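Local coordinates for protein integrase (Bovine immunodeficiency virus, PDB 3KKS) that probably carries out the insertion of viral DNA into the host genome, through a catalytic core with the RNase H-like fold of retroviral integrases, at residues A[101-106]-A[123-127]; A[45-49]-A[73-79]. All coordinates share one frame; numbering follows the deposited sequence.

Contact 1. Residues A[101-106]-A[123-127]; sequences DLKDRL and ALVSL
Helices 89-109 and 116-129 pack together where Arg105 lies against Ala123, Ser126 and Leu127. The axes of segments 101-106 and 123-127 come within 9.2 Å, their N-to-C directions 126° apart, and Ala123 CB meets Arg105 CB at 3.5 Å where the two backbones come nearest. Beyond that point the arginine chain bends at chi2 (-63°), carrying its end along the neighbouring helix. There NE donates to Ser126 OG at 2.7 Å; the oxygen lies almost exactly in the guanidinium plane, although the N-H...O angle is only 142°. Leu127 CD2 sits over one face of the same group, 3.8 Å above the plane and near its centre. Water 1 closes the polar side, accepting from Arg105 NH2 at 2.9 Å and donating to Ser126 O at 2.7 Å.

In the RNase H-like fold of this core domain, such helices cover the central sheet, and the apolar half of the contact faces it. Leu102 reaches Val19 of strand 15-22, while Leu124 rests on Val28 and Ala30 of strand 28-33. The side chains of Leu102 and Leu127 cross at about a right angle, and their CD1 methyls press together at 3.4 Å, tighter than usual methyl contact. Leu127 CD2 also touches Asp101 CB at 3.7 Å, whereas the Asp101 carboxylate forms a salt bridge with Arg131, whose guanidinium also donates to Leu127 O.

Contact 2. Residues A[45-49]-A[73-79]; sequences ILQLI and LCKYLGI
Leu77 and Ile79, on either side of Gly78 in the turn that ends helix 68-76, both pack on Ile49, so the contact runs past the last turn of the helix into the chain that follows. That end is a Schellman motif with Gly78 as its C-prime residue, at positive phi (58°): Ile79 N bonds to Cys74 O, and Gly78 N to Lys75 O. In the RNase H-like fold of the core domain, helix 68-76 belongs to the beta-alpha-beta connection between the parallel strands 56-59 and 80-83, and here it lies beside helix 38-51. The reversal at Gly78 turns the chain back towards the sheet and directs Ile79, like Leu77 two residues before it, at the neighbouring helix.

No hydrogen bond joins the two segments; they are held by branched aliphatic side chains spanning a wide backbone gap, with CA atoms of Ile49 and Leu77 8.1 Å apart. Leu77 occupies the middle. Its CG is anti to the carbonyl carbon (chi1 -64°), and the two methyls at its end divide the work: CD1 meets Ile45 CG2 at 4.0 Å, while CD2 meets Ile49 CG2, also at 4.0 Å. Leu77 and Ile49 lie alongside each other, pointing opposite ways, whereas Leu77 and Ile45 meet at a slant. One turn earlier, Leu73, with a different first torsion (CG anti to the backbone N, 174°), likewise splits its methyls, offering CD2 to Ile45 CB and CD1 to Leu46 CD2, the latter at 4.1 Å. Leu46 is partly exposed. Ile45 and Ile79 are buried and both rest on Leu57 of strand 56-59, which fills in beneath the two helices. The closest approach is that of Ile49 CG1 to Ile79 CD1, at 3.7 Å.

How the contacts relate
The two contacts lie on opposite sides of the chain's centre, 25 Å apart between centres and about 9 Å between nearest atoms, and do not touch. The central sheet separates them: contact 1 uses Val19, Val28 and Ala30, whereas Leu48, within segment 45-49 of contact 2, rests on Trp18 and Ala20, which flank Val19, and on Glu29, between Val28 and Ala30. Alternate residues of strands 15-22 and 28-33 thus serve opposite faces. The packing differs as well: in contact 1 the backbones approach to 5.0 Å between Arg105 CA and Ala123 CA, with a polar edge, while contact 2 is wholly apolar across its wider gap.

Contact 1. Residues A[101-106]-A[123-127]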
loop_
_atom_site.group_PDB
_atom_site.type_symbol
_atom_site.label_atom_id
_atom_site.label_comp_id
_atom_site.label_asym_id
_atom_site.label_seq_id
_atom_site.Cartn_x
_atom_site.Cartn_y
_atom_site.Cartn_z
ATOM N N ASP A 101 1.359 8.222 9.194
ATOM C CA ASP A 101 0.676 7.471 10.235
ATOM C C ASP A 101 1.292 6.082 10.414
ATOM O O ASP A 101 1.344 5.554 11.522
ATOM C CB ASP A 101 -0.808 7.337 9.888
ATOM C CG ASP A 101 -1.547 8.657 9.978
ATOM O OD1 ASP A 101 -2.727 8.710 9.581
ATOM O OD2 ASP A 101 -0.947 9.641 10.453
ATOM N N LEU A 102 1.750 5.492 9.317
ATOM C CA LEU A 102 2.358 4.176 9.365
ATOM C C LEU A 102 3.665 4.263 10.131
ATOM O O LEU A 102 3.978 3.400 10.956
ATOM C CB LEU A 102 2.628 3.658 7.948
ATOM C CG LEU A 102 3.181 2.235 7.877
ATOM C CD1 LEU A 102 2.142 1.276 8.424
ATOM C CD2 LEU A 102 3.544 1.869 6.437
ATOM N N LYS A 103 4.435 5.307 9.840
ATOM C CA LYS A 103 5.710 5.508 10.500
ATOM C C LYS A 103 5.509 5.771 11.992
ATOM O O LYS A 103 6.336 5.373 12.804
ATOM C CB LYS A 103 6.466 6.653 9.827
ATOM C CG LYS A 103 6.886 6.313 8.399
ATOM C CD LYS A 103 7.546 7.489 7.694
ATOM C CE LYS A 103 7.970 7.123 6.274
ATOM N NZ LYS A 103 8.975 6.026 6.267
ATOM N N ASP A 104 4.401 6.410 12.352
ATOM C CA ASP A 104 4.100 6.678 13.757
ATOM C C ASP A 104 3.781 5.362 14.476
ATOM O O ASP A 104 4.235 5.134 15.595
ATOM C CB ASP A 104 2.909 7.642 13.878
ATOM C CG ASP A 104 3.237 9.045 13.377
ATOM O OD1 ASP A 104 2.293 9.833 13.119
ATOM O OD2 ASP A 104 4.441 9.360 13.253
ATOM N N ARG A 105 3.008 4.492 13.827
ATOM C CA ARG A 105 2.647 3.210 14.430
ATOM C C ARG A 105 3.882 2.320 14.549
ATOM O O ARG A 105 4.059 1.603 15.536
ATOM C CB ARG A 105 1.589 2.499 13.588
ATOM C CG ARG A 105 0.262 3.245 13.473
ATOM C CD ARG A 105 -0.427 3.395 14.826
ATOM N NE ARG A 105 -1.778 3.935 14.678
ATOM C CZ ARG A 105 -2.057 5.217 14.467
ATOM N NH1 ARG A 105 -1.074 6.100 14.387
ATOM N NH2 ARG A 105 -3.318 5.613 14.322
ATOM N N LEU A 106 4.731 2.375 13.532
ATOM C CA LEU A 106 5.965 1.603 13.506
ATOM C C LEU A 106 6.822 2.015 14.695
ATOM O O LEU A 106 7.348 1.171 15.419
ATOM C CB LEU A 106 6.708 1.867 12.194
ATOM C CG LEU A 106 7.065 0.704 11.253
ATOM C CD1 LEU A 106 6.120 -0.469 11.443
ATOM C CD2 LEU A 106 7.029 1.192 9.817
ATOM N N ALA A 123 1.132 -2.464 13.042
ATOM C CA ALA A 123 0.966 -1.085 12.607
ATOM C C ALA A 123 -0.148 -0.992 11.560
ATOM O O ALA A 123 -0.889 -0.010 11.530
ATOM C CB ALA A 123 2.272 -0.547 12.030
ATOM N N LEU A 124 -0.267 -2.018 10.712
ATOM C CA LEU A 124 -1.288 -2.033 9.665
ATOM C C LEU A 124 -2.676 -2.322 10.223
ATOM O O LEU A 124 -3.666 -1.765 9.766
ATOM C CB LEU A 124 -0.931 -3.070 8.591
ATOM C CG LEU A 124 0.318 -2.706 7.778
ATOM C CD1 LEU A 124 0.842 -3.916 7.016
ATOM C CD2 LEU A 124 -0.034 -1.570 6.819
ATOM N N VAL A 125 -2.740 -3.218 11.198
ATOM C CA VAL A 125 -3.990 -3.569 11.847
ATOM C C VAL A 125 -4.554 -2.321 12.532
ATOM O O VAL A 125 -5.761 -2.068 12.515
ATOM C CB VAL A 125 -3.741 -4.646 12.909
ATOM C CG1 VAL A 125 -4.929 -4.749 13.846
ATOM C CG2 VAL A 125 -3.476 -5.972 12.225
ATOM N N SER A 126 -3.651 -1.560 13.143
ATOM C CA SER A 126 -3.982 -0.332 13.846
ATOM C C SER A 126 -4.565 0.705 12.891
ATOM O O SER A 126 -5.604 1.305 13.164
ATOM C CB SER A 126 -2.713 0.233 14.511
ATOM O OG SER A 126 -2.930 1.529 15.048
ATOM N N LEU A 127 -3.879 0.921 11.777
ATOM C CA LEU A 127 -4.311 1.890 10.778
ATOM C C LEU A 127 -5.607 1.516 10.098
ATOM O O LEU A 127 -6.473 2.361 9.880
ATOM C CB LEU A 127 -3.238 2.058 9.698
ATOM C CG LEU A 127 -1.885 2.614 10.148
ATOM C CD1 LEU A 127 -0.950 2.679 8.967
ATOM C CD2 LEU A 127 -2.074 3.997 10.751
HETATM O O HOH W 1 -5.189 3.491 14.758
#

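Contact 2. Residues A[45-49]-A[73-79]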
loop_
_atom_site.group_PDB
_atom_site.type_symbol
_atom_site.label_atom_id
_atom_site.label_comp_id
_atom_site.label_asym_id
_atom_site.label_seq_id
_atom_site.Cartn_x
_atom_site.Cartn_y
_atom_site.Cartn_z
ATOM N N ILE A 45 3.137 -7.050 -5.693
ATOM C CA ILE A 45 1.923 -6.829 -6.480
ATOM C C ILE A 45 1.080 -8.101 -6.540
ATOM O O ILE A 45 -0.138 -8.045 -6.437
ATOM C CB ILE A 45 2.255 -6.382 -7.925
ATOM C CG1 ILE A 45 2.939 -5.013 -7.912
ATOM C CG2 ILE A 45 0.982 -6.311 -8.757
ATOM C CD1 ILE A 45 3.365 -4.539 -9.295
ATOM N N LEU A 46 1.730 -9.246 -6.716
ATOM C CA LEU A 46 1.014 -10.519 -6.774
ATOM C C LEU A 46 0.293 -10.790 -5.458
ATOM O O LEU A 46 -0.828 -11.303 -5.460
ATOM C CB LEU A 46 1.976 -11.662 -7.117
ATOM C CG LEU A 46 2.333 -11.736 -8.614
ATOM C CD1 LEU A 46 3.488 -12.684 -8.839
ATOM C CD2 LEU A 46 1.121 -12.182 -9.415
ATOM N N GLN A 47 0.934 -10.440 -4.342
ATOM C CA GLN A 47 0.335 -10.608 -3.014
ATOM C C GLN A 47 -0.864 -9.667 -2.870
ATOM O O GLN A 47 -1.908 -10.040 -2.342
ATOM C CB GLN A 47 1.343 -10.259 -1.916
ATOM C CG GLN A 47 2.432 -11.291 -1.637
ATOM C CD GLN A 47 2.056 -12.269 -0.529
ATOM O OE1 GLN A 47 1.470 -11.881 0.486
ATOM N NE2 GLN A 47 2.409 -13.539 -0.711
ATOM N N LEU A 48 -0.698 -8.431 -3.335
ATOM C CA LEU A 48 -1.759 -7.436 -3.255
ATOM C C LEU A 48 -2.967 -7.867 -4.079
ATOM O O LEU A 48 -4.106 -7.795 -3.618
ATOM C CB LEU A 48 -1.263 -6.087 -3.775
ATOM C CG LEU A 48 -2.185 -4.912 -3.437
ATOM C CD1 LEU A 48 -2.098 -4.610 -1.936
ATOM C CD2 LEU A 48 -1.784 -3.695 -4.242
ATOM N N ILE A 49 -2.701 -8.315 -5.299
ATOM C CA ILE A 49 -3.753 -8.751 -6.209
ATOM C C ILE A 49 -4.396 -10.032 -5.677
ATOM O O ILE A 49 -5.549 -10.329 -5.969
ATOM C CB ILE A 49 -3.161 -8.954 -7.642
ATOM C CG1 ILE A 49 -4.071 -8.301 -8.677
ATOM C CG2 ILE A 49 -2.937 -10.439 -7.938
ATOM C CD1 ILE A 49 -5.446 -8.920 -8.770
ATOM N N LEU A 73 3.551 -7.582 -16.074
ATOM C CA LEU A 73 2.805 -8.203 -14.986
ATOM C C LEU A 73 1.423 -7.562 -14.840
ATOM O O LEU A 73 0.421 -8.257 -14.659
ATOM C CB LEU A 73 3.576 -8.079 -13.669
ATOM C CG LEU A 73 2.815 -8.561 -12.430
ATOM C CD1 LEU A 73 2.291 -9.966 -12.674
ATOM C CD2 LEU A 73 3.714 -8.523 -11.207
ATOM N N CYS A 74 1.369 -6.237 -14.927
ATOM C CA CYS A 74 0.101 -5.535 -14.814
ATOM C C CYS A 74 -0.797 -5.829 -16.008
ATOM O O CYS A 74 -2.017 -5.897 -15.867
ATOM C CB CYS A 74 0.329 -4.032 -14.693
ATOM S SG CYS A 74 1.019 -3.525 -13.100
ATOM N N LYS A 75 -0.203 -5.989 -17.186
ATOM C CA LYS A 75 -1.001 -6.305 -18.369
ATOM C C LYS A 75 -1.562 -7.710 -18.191
ATOM O O LYS A 75 -2.724 -7.967 -18.495
ATOM C CB LYS A 75 -0.143 -6.217 -19.634
ATOM C CG LYS A 75 0.187 -4.784 -20.015
ATOM C CD LYS A 75 1.263 -4.689 -21.078
ATOM C CE LYS A 75 1.599 -3.229 -21.353
ATOM N NZ LYS A 75 2.652 -3.061 -22.388
ATOM N N TYR A 76 -0.731 -8.606 -17.673
ATOM C CA TYR A 76 -1.138 -9.980 -17.429
ATOM C C TYR A 76 -2.261 -10.045 -16.396
ATOM O O TYR A 76 -3.183 -10.848 -16.527
ATOM C CB TYR A 76 0.057 -10.804 -16.939
ATOM C CG TYR A 76 -0.337 -12.122 -16.315
ATOM C CD1 TYR A 76 -1.046 -13.074 -17.048
ATOM C CD2 TYR A 76 -0.037 -12.405 -14.979
ATOM C CE1 TYR A 76 -1.453 -14.271 -16.470
ATOM C CE2 TYR A 76 -0.440 -13.603 -14.389
ATOM C CZ TYR A 76 -1.149 -14.532 -15.142
ATOM O OH TYR A 76 -1.563 -15.717 -14.578
ATOM N N LEU A 77 -2.179 -9.198 -15.372
ATOM C CA LEU A 77 -3.183 -9.166 -14.312
ATOM C C LEU A 77 -4.338 -8.222 -14.639
ATOM O O LEU A 77 -5.208 -7.984 -13.806
ATOM C CB LEU A 77 -2.536 -8.738 -12.992
ATOM C CG LEU A 77 -1.464 -9.653 -12.395
ATOM C CD1 LEU A 77 -0.695 -8.902 -11.319
ATOM C CD2 LEU A 77 -2.112 -10.913 -11.823
ATOM N N GLY A 78 -4.347 -7.686 -15.855
ATOM C CA GLY A 78 -5.399 -6.767 -16.250
ATOM C C GLY A 78 -5.477 -5.560 -15.335
ATOM O O GLY A 78 -6.561 -5.161 -14.913
ATOM N N ILE A 79 -4.325 -4.977 -15.022
ATOM C CA ILE A 79 -4.265 -3.812 -14.148
ATOM C C ILE A 79 -3.772 -2.580 -14.902
ATOM O O ILE A 79 -2.749 -2.621 -15.571
ATOM C CB ILE A 79 -3.312 -4.059 -12.954
ATOM C CG1 ILE A 79 -3.885 -5.138 -12.034
ATOM C CG2 ILE A 79 -3.100 -2.771 -12.179
ATOM C CD1 ILE A 79 -2.939 -5.542 -10.922
#